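Local coordinates for protein D-glycerate 2-kinase (Thermotoga maritima, PDB 2B8N) that catalyses the magnesium- and ATP-dependent phosphorylation of D-glycerate to 2-phosphoglycerate, a step in the breakdown of serine, at residues Leu130-Gly135 with Val195-Ser200. Sequence-based numbering, arbitrary orientation.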
ATOM      1  N   LEU A 130      -5.896   9.308  18.183  1.00 26.64           N
ATOM      2  CA  LEU A 130      -4.759   8.643  17.575  1.00 26.99           C
ATOM      3  C   LEU A 130      -5.282   7.803  16.412  1.00 26.01           C
ATOM      4  O   LEU A 130      -5.841   6.723  16.623  1.00 22.92           O
ATOM      5  CB  LEU A 130      -4.043   7.781  18.630  1.00 27.59           C
ATOM      6  CG  LEU A 130      -2.974   6.837  18.067  1.00 29.44           C
ATOM      7  CD1 LEU A 130      -1.917   7.635  17.259  1.00 25.09           C
ATOM      8  CD2 LEU A 130      -2.336   5.959  19.178  1.00 27.69           C
ATOM      9  N   PHE A 131      -5.120   8.327  15.196  1.00 27.54           N
ATOM     10  CA  PHE A 131      -5.716   7.733  14.005  1.00 27.50           C
ATOM     11  C   PHE A 131      -4.709   6.849  13.295  1.00 27.68           C
ATOM     12  O   PHE A 131      -3.818   7.338  12.616  1.00 27.37           O
ATOM     13  CB  PHE A 131      -6.235   8.848  13.103  1.00 29.07           C
ATOM     14  CG  PHE A 131      -7.132   8.374  11.982  1.00 29.19           C
ATOM     15  CD1 PHE A 131      -8.054   7.352  12.174  1.00 35.07           C
ATOM     16  CD2 PHE A 131      -7.069   8.983  10.741  1.00 30.96           C
ATOM     17  CE1 PHE A 131      -8.883   6.928  11.132  1.00 36.10           C
ATOM     18  CE2 PHE A 131      -7.896   8.572   9.698  1.00 33.65           C
ATOM     19  CZ  PHE A 131      -8.800   7.541   9.893  1.00 35.56           C
ATOM     20  N   LEU A 132      -4.852   5.539  13.478  1.00 28.57           N
ATOM     21  CA  LEU A 132      -3.906   4.542  12.925  1.00 27.65           C
ATOM     22  C   LEU A 132      -4.459   4.005  11.612  1.00 27.10           C
ATOM     23  O   LEU A 132      -5.466   3.251  11.597  1.00 26.22           O
ATOM     24  CB  LEU A 132      -3.690   3.392  13.926  1.00 27.06           C
ATOM     25  CG  LEU A 132      -3.183   3.800  15.310  1.00 26.69           C
ATOM     26  CD1 LEU A 132      -3.310   2.659  16.306  1.00 36.66           C
ATOM     27  CD2 LEU A 132      -1.761   4.293  15.245  1.00 30.95           C
ATOM     28  N   LEU A 133      -3.831   4.406  10.510  1.00 26.71           N
ATOM     29  CA  LEU A 133      -4.414   4.158   9.195  1.00 26.80           C
ATOM     30  C   LEU A 133      -3.517   3.318   8.294  1.00 25.74           C
ATOM     31  O   LEU A 133      -2.316   3.569   8.188  1.00 25.42           O
ATOM     32  CB  LEU A 133      -4.754   5.498   8.537  1.00 27.62           C
ATOM     33  CG  LEU A 133      -5.573   5.533   7.243  1.00 28.37           C
ATOM     34  CD1 LEU A 133      -6.948   4.884   7.362  1.00 30.57           C
ATOM     35  CD2 LEU A 133      -5.703   6.982   6.798  1.00 28.47           C
ATOM     36  N   SER A 134      -4.129   2.317   7.658  1.00 27.22           N
ATOM     37  CA  SER A 134      -3.495   1.493   6.612  1.00 27.47           C
ATOM     38  C   SER A 134      -4.472   1.268   5.455  1.00 26.44           C
ATOM     39  O   SER A 134      -5.574   1.806   5.477  1.00 27.26           O
ATOM     40  CB  SER A 134      -3.012   0.147   7.198  1.00 28.37           C
ATOM     41  OG  SER A 134      -3.939  -0.395   8.120  1.00 31.18           O
ATOM     42  N   GLY A 135      -4.071   0.468   4.462  1.00 27.19           N
ATOM     43  CA  GLY A 135      -4.889   0.175   3.252  1.00 26.26           C
ATOM     44  C   GLY A 135      -6.312  -0.317   3.482  1.00 25.76           C
ATOM     45  O   GLY A 135      -6.615  -0.943   4.499  1.00 26.76           O
ATOM     46  N   VAL A 195      -4.057  13.148  15.561  1.00 27.81           N
ATOM     47  CA  VAL A 195      -2.670  12.754  15.228  1.00 27.31           C
ATOM     48  C   VAL A 195      -2.697  11.419  14.488  1.00 28.36           C
ATOM     49  O   VAL A 195      -2.931  10.367  15.095  1.00 30.37           O
ATOM     50  CB  VAL A 195      -1.712  12.621  16.455  1.00 26.28           C
ATOM     51  CG1 VAL A 195      -0.279  12.470  15.982  1.00 29.16           C
ATOM     52  CG2 VAL A 195      -1.783  13.817  17.368  1.00 27.40           C
ATOM     53  N   ALA A 196      -2.438  11.462  13.185  1.00 27.81           N
ATOM     54  CA  ALA A 196      -2.541  10.271  12.354  1.00 28.54           C
ATOM     55  C   ALA A 196      -1.187   9.627  12.076  1.00 28.92           C
ATOM     56  O   ALA A 196      -0.191  10.308  11.743  1.00 28.06           O
ATOM     57  CB  ALA A 196      -3.229  10.602  11.040  1.00 29.74           C
ATOM     58  N   LEU A 197      -1.156   8.307  12.235  1.00 28.33           N
ATOM     59  CA  LEU A 197      -0.045   7.500  11.762  1.00 27.36           C
ATOM     60  C   LEU A 197      -0.540   6.673  10.568  1.00 28.18           C
ATOM     61  O   LEU A 197      -1.499   5.863  10.675  1.00 25.48           O
ATOM     62  CB  LEU A 197       0.482   6.586  12.855  1.00 27.06           C
ATOM     63  CG  LEU A 197       0.985   7.216  14.166  1.00 30.58           C
ATOM     64  CD1 LEU A 197       1.870   6.199  14.882  1.00 27.35           C
ATOM     65  CD2 LEU A 197       1.723   8.552  13.999  1.00 30.80           C
ATOM     66  N   VAL A 198       0.134   6.877   9.437  1.00 28.44           N
ATOM     67  CA  VAL A 198      -0.278   6.316   8.180  1.00 28.02           C
ATOM     68  C   VAL A 198       0.753   5.322   7.660  1.00 28.65           C
ATOM     69  O   VAL A 198       1.964   5.581   7.614  1.00 28.57           O
ATOM     70  CB  VAL A 198      -0.493   7.425   7.150  1.00 27.93           C
ATOM     71  CG1 VAL A 198      -0.969   6.841   5.827  1.00 30.96           C
ATOM     72  CG2 VAL A 198      -1.489   8.426   7.671  1.00 28.65           C
ATOM     73  N   LEU A 199       0.246   4.173   7.247  1.00 29.61           N
ATOM     74  CA  LEU A 199       1.058   3.137   6.630  1.00 28.97           C
ATOM     75  C   LEU A 199       0.595   3.079   5.184  1.00 27.11           C
ATOM     76  O   LEU A 199      -0.442   2.499   4.902  1.00 27.56           O
ATOM     77  CB  LEU A 199       0.809   1.825   7.380  1.00 28.64           C
ATOM     78  CG  LEU A 199       1.690   0.619   7.124  1.00 31.38           C
ATOM     79  CD1 LEU A 199       3.037   0.999   6.565  1.00 35.03           C
ATOM     80  CD2 LEU A 199       1.855  -0.116   8.437  1.00 33.39           C
ATOM     81  N   SER A 200       1.347   3.709   4.283  1.00 25.54           N
ATOM     82  CA  SER A 200       0.868   4.003   2.940  1.00 24.18           C
ATOM     83  C   SER A 200       1.111   2.935   1.877  1.00 25.41           C
ATOM     84  O   SER A 200       2.263   2.559   1.570  1.00 23.42           O
ATOM     85  CB  SER A 200       1.476   5.311   2.445  1.00 24.14           C
ATOM     86  OG  SER A 200       1.317   5.416   1.040  1.00 24.43           O
TER
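F131 and L133 use both N and O to bond to strand 195-199. F131 N donates to V195 O (3.0 Å) and F131 O accepts from L197 N (2.9 Å). L133 N then binds L197 O at 2.8 Å, almost straight at 174°, and L199 N closes the ladder on L133 O. This is the regular pattern of neighbouring parallel strands, here two inner strands of the six-stranded parallel sheet in the N-terminal part of the kinase. Strand 52-57 flanks the pair on the side of 130-133, and strand 255-261 on the side of 195-199. Each of these four carbonyl oxygens also receives a CA-H...O contact, the shortest from A196 CA to F131 O (3.2 Å).

The packing is apolar on both faces. L130, L132 and L197 share one face. L132 and L197 lie side by side and point the same way, each with CG beside its own backbone N (chi1 -57° and -58°), and L132 CD2 comes 4.0 Å from L197 CB. Helix 61-72 covers L130 and L132. On the other face, F131 CB rests 4.0 Å from A196 CB, and the ring runs on to meet that of F185. S134 OG is hydrogen-bonded to A60 N, while S134 CB stays 4.2 Å from L199 CB.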